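PDB 3VGL: glucokinase from Streptomyces griseus, which probably catalyses the transfer of phosphate from ATP to D-glucose, giving D-glucose 6-phosphate and ADP. Local coordinates for residues S27-A32 with C45-G50; G112-G117 with G137-N142; A200-L205 with D211-K216; K216-A221 with P227-S232; E265-L268 with I273-S276. One frame throughout, in Å; residues are numbered along the deposited sequence.

Interaction 1: S27-A32 with C45-G50; sequences STFKVA and CAAVAG
The carbonyl oxygen of Ala46 does two things at once. Ala46 O accepts from Gly50 N at 2.9 Å, and lies over a face of the Phe29 ring, 3.7 Å from Phe29 CE1. Ala47 reaches the same face. Its CA makes a CH-pi contact, 3.6 Å from the Phe29 ring centroid and 27° off the ring normal. Ala47 CB packs beside it, 3.4 Å from Phe29 CD2. Gly50 CA approaches obliquely, 3.8 Å from Phe29 CD1. Phe29 CG stands anti to the backbone N (chi1 175°), which carries the ring to the helix backbone. A leucine here has no flat face for Ala47 CA and Ala46 O, and would probably leave a gap against the helix.

Strand 29-32 is outermost, within this chain, in the first five-stranded sheet and pairs with strand 13-19. Segments 29-32 and 45-50 run nearly antiparallel, their axes 162° apart in direction and 8.0 Å apart at closest. Ser27 OG bonds to Ala51 O of the helix, and to Val18 N of strand 13-19. No hydrogen bond joins 27-32 and 45-50 directly: one aromatic face rests on small residues, so the join depends on shape and dispersion.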
# COMPACT_ATOMS: atom_id res chain seq x y z
N SER A 27 33.13 -17.62 27.22
CA SER A 27 32.96 -18.87 26.50
C SER A 27 31.87 -18.73 25.45
O SER A 27 31.05 -17.83 25.53
CB SER A 27 32.60 -20.01 27.46
OG SER A 27 31.28 -19.86 27.96
N THR A 28 31.88 -19.66 24.49
CA THR A 28 30.95 -19.66 23.35
C THR A 28 30.39 -21.06 23.14
O THR A 28 31.13 -22.04 23.13
CB THR A 28 31.70 -19.25 22.06
OG1 THR A 28 32.33 -17.98 22.26
CG2 THR A 28 30.75 -19.19 20.86
N PHE A 29 29.07 -21.16 22.98
CA PHE A 29 28.45 -22.40 22.55
C PHE A 29 27.36 -22.03 21.55
O PHE A 29 26.66 -21.06 21.75
CB PHE A 29 27.84 -23.16 23.74
CG PHE A 29 27.08 -24.41 23.34
CD1 PHE A 29 27.68 -25.66 23.42
CD2 PHE A 29 25.78 -24.33 22.85
CE1 PHE A 29 27.00 -26.82 23.06
CE2 PHE A 29 25.07 -25.49 22.47
CZ PHE A 29 25.69 -26.74 22.59
N LYS A 30 27.28 -22.77 20.45
CA LYS A 30 26.25 -22.54 19.42
C LYS A 30 25.60 -23.85 19.01
O LYS A 30 26.26 -24.87 18.88
CB LYS A 30 26.85 -21.89 18.17
CG LYS A 30 27.67 -20.64 18.41
CD LYS A 30 28.33 -20.17 17.11
CE LYS A 30 29.23 -18.95 17.33
NZ LYS A 30 28.45 -17.68 17.31
N VAL A 31 24.28 -23.82 18.78
CA VAL A 31 23.58 -24.98 18.22
C VAL A 31 22.35 -24.45 17.48
O VAL A 31 21.84 -23.40 17.84
CB VAL A 31 23.19 -26.02 19.30
CG1 VAL A 31 22.11 -25.51 20.24
CG2 VAL A 31 22.75 -27.34 18.67
N ALA A 32 21.89 -25.18 16.47
CA ALA A 32 20.67 -24.79 15.75
C ALA A 32 19.44 -24.92 16.65
O ALA A 32 19.34 -25.84 17.47
CB ALA A 32 20.50 -25.61 14.46
N CYS A 45 19.55 -26.70 27.66
CA CYS A 45 20.35 -27.42 28.64
C CYS A 45 21.74 -27.79 28.10
O CYS A 45 22.74 -27.66 28.82
CB CYS A 45 19.58 -28.65 29.12
SG CYS A 45 18.17 -28.17 30.13
N ALA A 46 21.80 -28.22 26.84
CA ALA A 46 23.08 -28.53 26.20
C ALA A 46 23.96 -27.28 26.05
O ALA A 46 25.18 -27.33 26.27
CB ALA A 46 22.86 -29.15 24.84
N ALA A 47 23.33 -26.17 25.67
CA ALA A 47 24.02 -24.88 25.55
C ALA A 47 24.58 -24.39 26.88
O ALA A 47 25.74 -23.94 26.96
CB ALA A 47 23.10 -23.82 24.94
N VAL A 48 23.77 -24.47 27.93
CA VAL A 48 24.21 -24.08 29.27
C VAL A 48 25.38 -24.96 29.71
O VAL A 48 26.40 -24.45 30.16
CB VAL A 48 23.05 -24.12 30.32
CG1 VAL A 48 23.59 -23.95 31.75
CG2 VAL A 48 21.99 -23.07 30.00
N ALA A 49 25.24 -26.28 29.56
CA ALA A 49 26.32 -27.22 29.92
C ALA A 49 27.63 -26.95 29.16
O ALA A 49 28.72 -26.89 29.75
CB ALA A 49 25.85 -28.66 29.73
N GLY A 50 27.50 -26.75 27.84
CA GLY A 50 28.66 -26.47 26.99
C GLY A 50 29.36 -25.16 27.31
O GLY A 50 30.58 -25.10 27.44

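Interaction 2: G112-G117 with G137-N142; sequences GEYRFG and GIIIGN
Tyr114 on helix 105-116 leans on Ile139 of strand 134-140 and on Asn142 in the turn that follows, at the second five-stranded sheet of this actin-like ATPase fold.

The apolar part is a CH-pi contact. Ile139 CG2 sits over one face of the Tyr114 ring, 4.2 Å from the ring centroid and 19° off its normal, offset toward the rim near Tyr114 CD1. Tyr114 CG is anti to its own amide nitrogen, and this sends the ring out to the strand.

The polar part is at the hydroxyl. Asn142 ND2 donates to Tyr114 OH over 2.9 Å, with an angle of 155° at the hydrogen. The bond lies in the amide plane, while that plane is turned 53° from the ring. Asn142 ND2 is also bonded to Asp123 OD2, which helps fix the amide. A phenylalanine at Tyr114 would probably keep the packing on Ile139 but leave the Asn142 amide without this acceptor.

Around the contact, Trp111 meets the Tyr114 ring, and Ile139 also packs on Val125 of strand 125-130. A water lies in the ring plane 2.9 Å from Tyr114 OH and donates weakly to Asn142 O at 3.4 Å.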
# COMPACT_ATOMS: atom_id res chain seq x y z
N GLY A 112 22.24 -5.10 26.63
CA GLY A 112 23.68 -5.40 26.43
C GLY A 112 24.40 -4.22 25.79
O GLY A 112 25.49 -3.85 26.21
N GLU A 113 23.79 -3.62 24.77
CA GLU A 113 24.40 -2.48 24.09
C GLU A 113 24.41 -1.23 24.96
O GLU A 113 25.35 -0.42 24.90
CB GLU A 113 23.70 -2.22 22.76
CG GLU A 113 24.03 -3.29 21.71
CD GLU A 113 25.51 -3.27 21.31
OE1 GLU A 113 26.06 -2.16 21.09
OE2 GLU A 113 26.10 -4.36 21.16
N TYR A 114 23.37 -1.06 25.76
CA TYR A 114 23.28 0.08 26.67
C TYR A 114 24.40 0.01 27.72
O TYR A 114 25.10 1.00 28.00
CB TYR A 114 21.90 0.14 27.32
CG TYR A 114 21.84 1.15 28.43
CD1 TYR A 114 21.91 2.52 28.16
CD2 TYR A 114 21.77 0.74 29.75
CE1 TYR A 114 21.88 3.45 29.19
CE2 TYR A 114 21.75 1.66 30.79
CZ TYR A 114 21.80 3.01 30.50
OH TYR A 114 21.79 3.90 31.54
N ARG A 115 24.59 -1.18 28.28
CA ARG A 115 25.59 -1.38 29.33
C ARG A 115 27.03 -1.46 28.83
O ARG A 115 27.95 -0.91 29.47
CB ARG A 115 25.25 -2.65 30.13
CG ARG A 115 23.95 -2.61 30.92
CD ARG A 115 24.00 -1.68 32.12
NE ARG A 115 25.29 -1.75 32.78
CZ ARG A 115 25.62 -2.61 33.74
NH1 ARG A 115 24.74 -3.51 34.19
NH2 ARG A 115 26.83 -2.56 34.26
N PHE A 116 27.24 -2.15 27.71
CA PHE A 116 28.58 -2.59 27.31
C PHE A 116 28.93 -2.24 25.87
O PHE A 116 30.04 -2.53 25.42
CB PHE A 116 28.74 -4.11 27.53
CG PHE A 116 28.30 -4.59 28.90
CD1 PHE A 116 28.98 -4.18 30.05
CD2 PHE A 116 27.23 -5.47 29.03
CE1 PHE A 116 28.57 -4.64 31.31
CE2 PHE A 116 26.81 -5.93 30.29
CZ PHE A 116 27.49 -5.51 31.43
N GLY A 117 27.99 -1.61 25.16
CA GLY A 117 28.19 -1.38 23.74
C GLY A 117 27.90 0.03 23.27
O GLY A 117 28.31 1.02 23.91
N GLY A 137 14.02 -3.13 21.22
CA GLY A 137 14.32 -2.95 22.64
C GLY A 137 14.33 -1.46 22.93
O GLY A 137 14.81 -0.66 22.13
N ILE A 138 13.79 -1.10 24.08
CA ILE A 138 13.58 0.31 24.45
C ILE A 138 14.34 0.62 25.74
O ILE A 138 14.10 0.01 26.78
CB ILE A 138 12.08 0.58 24.71
CG1 ILE A 138 11.24 0.35 23.46
CG2 ILE A 138 11.86 2.04 25.21
CD1 ILE A 138 9.80 0.17 23.79
N ILE A 139 15.25 1.58 25.66
CA ILE A 139 15.85 2.18 26.86
C ILE A 139 15.35 3.63 26.91
O ILE A 139 15.61 4.42 26.00
CB ILE A 139 17.38 2.20 26.81
CG1 ILE A 139 17.98 0.80 26.61
CG2 ILE A 139 17.94 2.88 28.09
CD1 ILE A 139 17.71 -0.20 27.71
N ILE A 140 14.59 3.95 27.96
CA ILE A 140 14.12 5.31 28.19
C ILE A 140 14.46 5.67 29.62
O ILE A 140 14.17 4.91 30.55
CB ILE A 140 12.60 5.45 27.93
CG1 ILE A 140 12.32 5.41 26.42
CG2 ILE A 140 12.07 6.77 28.52
CD1 ILE A 140 10.86 5.32 26.06
N GLY A 141 15.07 6.84 29.80
CA GLY A 141 15.51 7.27 31.13
C GLY A 141 16.40 6.23 31.80
O GLY A 141 16.21 5.91 32.99
N ASN A 142 17.35 5.70 31.04
CA ASN A 142 18.37 4.76 31.53
C ASN A 142 17.83 3.41 32.02
O ASN A 142 18.52 2.68 32.77
CB ASN A 142 19.25 5.45 32.61
CG ASN A 142 19.81 6.76 32.13
OD1 ASN A 142 19.26 7.81 32.40
ND2 ASN A 142 20.89 6.69 31.36
O HOH W 1 21.64 2.89 34.22

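Interaction 3: A200-L205 with D211-K216; sequences AVLLGL and DGIEGK. With ANP (phosphoaminophosphonic acid-adenylate ester), chain E.
Ile213 lies against Leu202 and Leu203 of the short helix 200-204, and its side chain gives the whole contact. From CB the chain forks. CG2 stands anti to the backbone N and meets one branch of Leu202, with Ile213 CG2 4.1 Å from Leu202 CD1. The other arm, CG1, lies beside the backbone N (chi1 -67°) and continues extended to CD1. That tip meets two leucines. Ile213 CD1 is 4.1 Å from Leu202 CD2, and it is 4.2 Å from Leu203 CD2.

Leu202 thus uses both methyls, one on each branch of Ile213, and the two side chains cross at about a right angle. Leu203 adds one methyl only and meets Ile213 at a slant. No hydrogen bond joins 200-205 and 211-216. Between them the contact is methyl packing, most of it buried. Ile213 further touches Lys189 and Ala192 of helix 181-194, and Leu202 touches His217 and Ala221, so several helices share this small core.

Just past Ile213 the chain enters helix 215-223, with Glu214 at the N-cap position. Here it meets the nucleotide analogue. Gly215 O comes 3.0 Å from ANP C2, and a CB on Gly215 would fall 2.2 Å from ANP O2', so the bare glycine makes room for the ribose. Lys216 then lays its aliphatic chain along the base, with Lys216 CG 3.8 Å from ANP N6. The apolar cluster adjoins the N-terminal end of helix 215-223, whose Gly215 and Lys216 line the nucleotide pocket of this ROK-family kinase.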
# COMPACT_ATOMS: atom_id res chain seq x y z
N ALA A 200 26.85 -13.62 -10.31
CA ALA A 200 27.87 -14.66 -10.46
C ALA A 200 28.69 -14.92 -9.19
O ALA A 200 28.85 -16.08 -8.77
CB ALA A 200 28.79 -14.34 -11.64
N VAL A 201 29.20 -13.85 -8.57
CA VAL A 201 29.95 -13.95 -7.32
C VAL A 201 29.09 -14.54 -6.19
O VAL A 201 29.52 -15.45 -5.49
CB VAL A 201 30.57 -12.58 -6.92
CG1 VAL A 201 31.11 -12.62 -5.49
CG2 VAL A 201 31.66 -12.17 -7.90
N LEU A 202 27.87 -14.02 -6.04
CA LEU A 202 26.97 -14.52 -5.01
C LEU A 202 26.70 -16.01 -5.14
O LEU A 202 26.84 -16.76 -4.17
CB LEU A 202 25.65 -13.73 -5.01
CG LEU A 202 24.49 -14.18 -4.12
CD1 LEU A 202 24.90 -14.16 -2.68
CD2 LEU A 202 23.29 -13.27 -4.35
N LEU A 203 26.32 -16.44 -6.34
CA LEU A 203 26.02 -17.85 -6.59
C LEU A 203 27.26 -18.74 -6.40
O LEU A 203 27.15 -19.85 -5.88
CB LEU A 203 25.40 -18.04 -7.98
CG LEU A 203 24.06 -17.32 -8.21
CD1 LEU A 203 23.83 -17.10 -9.70
CD2 LEU A 203 22.89 -18.08 -7.59
N GLY A 204 28.42 -18.22 -6.79
CA GLY A 204 29.70 -18.93 -6.61
C GLY A 204 30.08 -19.20 -5.16
O GLY A 204 30.84 -20.12 -4.88
N LEU A 205 29.56 -18.40 -4.23
CA LEU A 205 29.84 -18.59 -2.80
C LEU A 205 28.98 -19.70 -2.20
O LEU A 205 29.26 -20.17 -1.09
CB LEU A 205 29.62 -17.28 -2.03
CG LEU A 205 30.59 -16.13 -2.35
CD1 LEU A 205 30.09 -14.81 -1.77
CD2 LEU A 205 32.01 -16.42 -1.86
N ASP A 211 18.49 -21.40 -4.75
CA ASP A 211 18.05 -22.02 -3.51
C ASP A 211 19.17 -22.14 -2.48
O ASP A 211 18.90 -22.19 -1.27
CB ASP A 211 17.49 -23.42 -3.80
CG ASP A 211 16.28 -23.74 -2.95
OD1 ASP A 211 16.44 -24.43 -1.92
OD2 ASP A 211 15.17 -23.28 -3.32
N GLY A 212 20.41 -22.18 -2.96
CA GLY A 212 21.59 -22.30 -2.10
C GLY A 212 22.14 -20.98 -1.56
O GLY A 212 23.14 -20.97 -0.85
N ILE A 213 21.48 -19.87 -1.89
CA ILE A 213 21.91 -18.56 -1.38
C ILE A 213 21.64 -18.46 0.12
O ILE A 213 20.50 -18.66 0.55
CB ILE A 213 21.20 -17.38 -2.10
CG1 ILE A 213 21.64 -17.30 -3.57
CG2 ILE A 213 21.48 -16.04 -1.38
CD1 ILE A 213 20.71 -16.41 -4.44
N GLU A 214 22.68 -18.17 0.90
CA GLU A 214 22.56 -17.96 2.35
C GLU A 214 22.90 -16.52 2.73
O GLU A 214 23.64 -15.85 2.01
CB GLU A 214 23.46 -18.94 3.11
CG GLU A 214 23.03 -20.39 2.97
CD GLU A 214 24.05 -21.37 3.50
OE1 GLU A 214 24.00 -22.55 3.08
OE2 GLU A 214 24.91 -20.97 4.33
N GLY A 215 22.34 -16.05 3.85
CA GLY A 215 22.58 -14.67 4.28
C GLY A 215 24.05 -14.26 4.24
O GLY A 215 24.39 -13.24 3.66
N LYS A 216 24.92 -15.07 4.84
CA LYS A 216 26.33 -14.73 4.89
C LYS A 216 26.97 -14.61 3.50
O LYS A 216 27.87 -13.80 3.30
CB LYS A 216 27.09 -15.70 5.81
CG LYS A 216 26.80 -15.42 7.29
CD LYS A 216 27.34 -16.47 8.26
CE LYS A 216 26.80 -16.20 9.67
NZ LYS A 216 27.50 -17.01 10.72
PB ANP E . 18.49 -15.74 15.01
O1B ANP E . 17.32 -14.96 14.40
O2B ANP E . 18.29 -17.22 15.15
N3B ANP E . 18.85 -15.11 16.56
PA ANP E . 20.39 -14.35 13.28
O1A ANP E . 21.79 -14.78 12.81
O2A ANP E . 20.22 -13.11 14.10
O3A ANP E . 19.75 -15.63 14.02
O5' ANP E . 19.42 -14.21 12.01
C5' ANP E . 19.31 -15.24 11.02
C4' ANP E . 18.89 -14.63 9.70
O4' ANP E . 19.78 -13.55 9.36
C3' ANP E . 19.01 -15.64 8.59
O3' ANP E . 18.08 -15.26 7.57
C2' ANP E . 20.42 -15.41 8.11
O2' ANP E . 20.60 -15.82 6.77
C1' ANP E . 20.61 -13.91 8.27
N9 ANP E . 21.99 -13.58 8.69
C8 ANP E . 22.59 -13.89 9.85
N7 ANP E . 23.87 -13.40 9.87
C5 ANP E . 24.05 -12.76 8.70
C6 ANP E . 25.16 -12.02 8.03
N6 ANP E . 26.36 -11.85 8.64
N1 ANP E . 24.90 -11.51 6.81
C2 ANP E . 23.72 -11.65 6.15
N3 ANP E . 22.68 -12.32 6.70
C4 ANP E . 22.81 -12.87 7.93

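Interaction 4: K216-A221 with P227-S232; sequences KHISEA and PVAVDS. With ANP (phosphoaminophosphonic acid-adenylate ester), chain E.
Ile218 is the first residue of 216-221 to meet helix 227-251, and it does so with both backbone and side chain. Ile218 O lies 3.4 Å from Ala229 CB. Ile218 CG2, anti to the backbone N, packs 4.0 Å from the same Ala229 CB and reaches Ser232 CB at 4.4 Å. Ser219 comes next and turns the other way, into the nucleotide pocket. Ser219 OG donates a 2.7 Å hydrogen bond to ANP N1. One turn after Ile218, Ala221 completes the contact, its CB 3.8 Å from Ala229 CB.

Ala229 CB is thus the shared point of contact, packed against both Ile218 and Ala221. The two helix segments cross steeply, at -109°, and their axes come within 8.4 Å; the small alanines allow the near approach. Ile218 also touches Ala188 of helix 181-194 and Leu202 of helix 200-204. Ser232 brings a hydroxyl to this buried place, but keeps it within its own helix. Ser232 OG donates to Val228 O at 2.8 Å, and Ser232 N reaches that oxygen from the opposite face of its plane. With no hydrogen bond between the segments, the junction rests on apolar fit, while Ser219, on another side of helix 215-223, bonds to the adenine.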
# COMPACT_ATOMS: atom_id res chain seq x y z
N LYS A 216 24.92 -15.07 4.84
CA LYS A 216 26.33 -14.73 4.89
C LYS A 216 26.97 -14.61 3.50
O LYS A 216 27.87 -13.80 3.30
CB LYS A 216 27.09 -15.70 5.81
CG LYS A 216 26.80 -15.42 7.29
CD LYS A 216 27.34 -16.47 8.26
CE LYS A 216 26.80 -16.20 9.67
NZ LYS A 216 27.50 -17.01 10.72
N HIS A 217 26.47 -15.39 2.54
CA HIS A 217 26.94 -15.26 1.15
C HIS A 217 26.63 -13.87 0.61
O HIS A 217 27.44 -13.26 -0.08
CB HIS A 217 26.27 -16.27 0.22
CG HIS A 217 26.44 -17.70 0.62
ND1 HIS A 217 25.63 -18.70 0.13
CD2 HIS A 217 27.32 -18.30 1.46
CE1 HIS A 217 26.01 -19.86 0.65
NE2 HIS A 217 27.03 -19.64 1.46
N ILE A 218 25.42 -13.37 0.90
CA ILE A 218 25.00 -12.07 0.40
C ILE A 218 25.93 -10.97 0.91
O ILE A 218 26.34 -10.08 0.15
CB ILE A 218 23.53 -11.76 0.79
CG1 ILE A 218 22.60 -12.87 0.28
CG2 ILE A 218 23.07 -10.38 0.25
CD1 ILE A 218 21.20 -12.85 0.92
N SER A 219 26.30 -11.06 2.18
CA SER A 219 27.20 -10.09 2.80
C SER A 219 28.58 -10.12 2.14
O SER A 219 29.07 -9.08 1.69
CB SER A 219 27.33 -10.37 4.30
OG SER A 219 26.10 -10.04 4.96
N GLU A 220 29.17 -11.31 2.06
CA GLU A 220 30.49 -11.46 1.44
C GLU A 220 30.47 -11.00 -0.02
O GLU A 220 31.37 -10.28 -0.46
CB GLU A 220 31.01 -12.90 1.57
CG GLU A 220 32.45 -13.14 1.04
CD GLU A 220 33.45 -12.05 1.45
OE1 GLU A 220 33.35 -11.49 2.57
OE2 GLU A 220 34.36 -11.75 0.64
N ALA A 221 29.45 -11.43 -0.77
CA ALA A 221 29.31 -11.01 -2.16
C ALA A 221 29.18 -9.50 -2.32
O ALA A 221 29.80 -8.91 -3.20
CB ALA A 221 28.15 -11.74 -2.83
N PRO A 227 26.61 -7.04 -7.82
CA PRO A 227 25.52 -6.06 -7.97
C PRO A 227 24.20 -6.51 -7.36
O PRO A 227 23.49 -5.69 -6.76
CB PRO A 227 25.37 -5.92 -9.49
CG PRO A 227 26.65 -6.38 -10.06
CD PRO A 227 27.20 -7.41 -9.13
N VAL A 228 23.87 -7.79 -7.52
CA VAL A 228 22.62 -8.34 -6.96
C VAL A 228 22.67 -8.29 -5.43
O VAL A 228 21.67 -7.94 -4.79
CB VAL A 228 22.33 -9.77 -7.49
CG1 VAL A 228 21.43 -10.56 -6.51
CG2 VAL A 228 21.69 -9.69 -8.88
N ALA A 229 23.82 -8.61 -4.85
CA ALA A 229 23.95 -8.56 -3.39
C ALA A 229 23.86 -7.11 -2.89
O ALA A 229 23.19 -6.84 -1.90
CB ALA A 229 25.25 -9.22 -2.95
N VAL A 230 24.53 -6.19 -3.58
CA VAL A 230 24.47 -4.77 -3.23
C VAL A 230 23.03 -4.27 -3.31
O VAL A 230 22.56 -3.57 -2.39
CB VAL A 230 25.45 -3.94 -4.12
CG1 VAL A 230 25.25 -2.44 -3.94
CG2 VAL A 230 26.89 -4.34 -3.81
N ASP A 231 22.32 -4.66 -4.37
CA ASP A 231 20.91 -4.26 -4.55
C ASP A 231 19.99 -4.80 -3.44
O ASP A 231 19.01 -4.14 -3.04
CB ASP A 231 20.36 -4.68 -5.91
CG ASP A 231 19.10 -3.92 -6.28
OD1 ASP A 231 19.12 -2.68 -6.16
OD2 ASP A 231 18.09 -4.57 -6.68
N SER A 232 20.28 -6.01 -2.98
CA SER A 232 19.49 -6.64 -1.91
C SER A 232 19.66 -5.87 -0.59
O SER A 232 18.68 -5.67 0.16
CB SER A 232 19.89 -8.10 -1.71
OG SER A 232 19.77 -8.82 -2.93
PB ANP E . 18.49 -15.74 15.01
O1B ANP E . 17.32 -14.96 14.40
O2B ANP E . 18.29 -17.22 15.15
N3B ANP E . 18.85 -15.11 16.56
PA ANP E . 20.39 -14.35 13.28
O1A ANP E . 21.79 -14.78 12.81
O2A ANP E . 20.22 -13.11 14.10
O3A ANP E . 19.75 -15.63 14.02
O5' ANP E . 19.42 -14.21 12.01
C5' ANP E . 19.31 -15.24 11.02
C4' ANP E . 18.89 -14.63 9.70
O4' ANP E . 19.78 -13.55 9.36
C3' ANP E . 19.01 -15.64 8.59
O3' ANP E . 18.08 -15.26 7.57
C2' ANP E . 20.42 -15.41 8.11
O2' ANP E . 20.60 -15.82 6.77
C1' ANP E . 20.61 -13.91 8.27
N9 ANP E . 21.99 -13.58 8.69
C8 ANP E . 22.59 -13.89 9.85
N7 ANP E . 23.87 -13.40 9.87
C5 ANP E . 24.05 -12.76 8.70
C6 ANP E . 25.16 -12.02 8.03
N6 ANP E . 26.36 -11.85 8.64
N1 ANP E . 24.90 -11.51 6.81
C2 ANP E . 23.72 -11.65 6.15
N3 ANP E . 22.68 -12.32 6.70
C4 ANP E . 22.81 -12.87 7.93

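Interaction 5: E265-L268 with I273-S276; sequences EGEL and IRKS. With ANP (phosphoaminophosphonic acid-adenylate ester), chain E.
Glu267 and Arg274 stand two turns apart on helix 267-280, whose N-cap is Gly266 with positive phi, and the nearest CA atoms of the two segments are those of Glu267 and Ile273, 9.0 Å apart. A salt bridge links Glu267 to Arg274 across the two turns. Arg274 grips the carboxylate end-on with two nitrogens, one to each oxygen. Arg274 NH1 donates to Glu267 OE1 at 2.9 Å, and Arg274 NH2 to Glu267 OE2 at 2.8 Å. Both bonds are nearly straight, at 169° and 166°, and both oxygens use their syn lone pairs. The carboxylate and guanidinium planes are 10° apart, so the fork is almost flat. Glu267 bends at chi2 and Arg274 at chi3, and the two ends meet. Glu267 belongs to the first turn, where the helix end would probably favour its negative charge.

Glu265, just before the cap, faces the nucleotide instead. Its OE2 accepts from ANP N6 at 2.7 Å, and its OE1 is held by Arg223, which probably steadies the carboxylate beside the adenine amine.

The helix belongs to the beta-alpha-beta unit of strand 255-259, helix 267-280 and strand 291-294. Arg274 NH2 also reaches Val292 O of the last strand. Leu268 packs on helix 215-223, and Ile273 on Ala237, Ala240 and Leu244 of helix 227-251.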
# COMPACT_ATOMS: atom_id res chain seq x y z
N GLU A 265 28.16 -7.45 10.20
CA GLU A 265 28.79 -6.91 9.00
C GLU A 265 29.16 -5.43 9.09
O GLU A 265 29.82 -4.92 8.18
CB GLU A 265 27.95 -7.18 7.75
CG GLU A 265 27.59 -8.65 7.54
CD GLU A 265 28.77 -9.57 7.30
OE1 GLU A 265 29.88 -9.10 6.94
OE2 GLU A 265 28.60 -10.80 7.46
N GLY A 266 28.73 -4.75 10.15
CA GLY A 266 29.12 -3.36 10.39
C GLY A 266 28.64 -2.42 9.29
O GLY A 266 27.47 -2.49 8.88
N GLU A 267 29.52 -1.55 8.81
CA GLU A 267 29.14 -0.50 7.85
C GLU A 267 28.59 -1.02 6.53
O GLU A 267 27.84 -0.32 5.86
CB GLU A 267 30.30 0.48 7.62
CG GLU A 267 30.50 1.39 8.82
CD GLU A 267 29.32 2.32 9.08
OE1 GLU A 267 28.93 3.08 8.16
OE2 GLU A 267 28.80 2.30 10.21
N LEU A 268 28.92 -2.26 6.17
CA LEU A 268 28.37 -2.86 4.94
C LEU A 268 26.84 -2.71 4.91
O LEU A 268 26.27 -2.33 3.89
CB LEU A 268 28.77 -4.32 4.78
CG LEU A 268 28.24 -5.03 3.51
CD1 LEU A 268 28.97 -4.58 2.23
CD2 LEU A 268 28.31 -6.54 3.68
N ILE A 273 21.64 1.64 5.68
CA ILE A 273 20.50 1.86 6.61
C ILE A 273 20.48 3.31 7.11
O ILE A 273 19.44 3.97 7.12
CB ILE A 273 20.54 0.88 7.78
CG1 ILE A 273 20.20 -0.52 7.25
CG2 ILE A 273 19.54 1.30 8.85
CD1 ILE A 273 20.19 -1.65 8.34
N ARG A 274 21.66 3.81 7.48
CA ARG A 274 21.79 5.20 7.95
C ARG A 274 21.37 6.21 6.89
O ARG A 274 20.65 7.18 7.19
CB ARG A 274 23.24 5.46 8.40
CG ARG A 274 23.42 6.77 9.15
CD ARG A 274 24.91 6.95 9.56
NE ARG A 274 25.39 5.88 10.44
CZ ARG A 274 26.26 4.93 10.08
NH1 ARG A 274 26.78 4.92 8.84
NH2 ARG A 274 26.63 3.99 10.94
N LYS A 275 21.83 6.00 5.66
CA LYS A 275 21.49 6.90 4.55
C LYS A 275 19.97 6.88 4.31
O LYS A 275 19.34 7.91 4.12
CB LYS A 275 22.27 6.52 3.30
CG LYS A 275 23.74 6.97 3.32
CD LYS A 275 24.52 6.35 2.18
CE LYS A 275 25.88 7.00 2.07
NZ LYS A 275 26.75 6.20 1.16
N SER A 276 19.39 5.69 4.35
CA SER A 276 17.95 5.57 4.20
C SER A 276 17.17 6.28 5.32
O SER A 276 16.20 7.00 5.06
CB SER A 276 17.57 4.09 4.19
OG SER A 276 16.15 3.99 4.10
PB ANP E . 18.49 -15.74 15.01
O1B ANP E . 17.32 -14.96 14.40
O2B ANP E . 18.29 -17.22 15.15
N3B ANP E . 18.85 -15.11 16.56
PA ANP E . 20.39 -14.35 13.28
O1A ANP E . 21.79 -14.78 12.81
O2A ANP E . 20.22 -13.11 14.10
O3A ANP E . 19.75 -15.63 14.02
O5' ANP E . 19.42 -14.21 12.01
C5' ANP E . 19.31 -15.24 11.02
C4' ANP E . 18.89 -14.63 9.70
O4' ANP E . 19.78 -13.55 9.36
C3' ANP E . 19.01 -15.64 8.59
O3' ANP E . 18.08 -15.26 7.57
C2' ANP E . 20.42 -15.41 8.11
O2' ANP E . 20.60 -15.82 6.77
C1' ANP E . 20.61 -13.91 8.27
N9 ANP E . 21.99 -13.58 8.69
C8 ANP E . 22.59 -13.89 9.85
N7 ANP E . 23.87 -13.40 9.87
C5 ANP E . 24.05 -12.76 8.70
C6 ANP E . 25.16 -12.02 8.03
N6 ANP E . 26.36 -11.85 8.64
N1 ANP E . 24.90 -11.51 6.81
C2 ANP E . 23.72 -11.65 6.15
N3 ANP E . 22.68 -12.32 6.70
C4 ANP E . 22.81 -12.87 7.93

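Interactions 3 and 4 are one continuous region: their centres are 8 Å apart, and they share Lys216 and helix 215-223. Interaction 5 adjoins interaction 4, with centres 13 Å apart; Ser219 touches both Glu265 and Leu268. All three touch ANP, at its adenosine end. Interaction 1 is on the first five-stranded sheet, its centre 28 to 31 Å from those of interactions 3, 4 and 5; the side chain of Ala47 is about 13 Å from ANP. Interaction 2 touches none of the other contacts. It lies at the second sheet, with the Ile139 side chain about 10 Å from the sodium ion. Its centre is 25 Å from interaction 1's and 20 Å from interaction 5's.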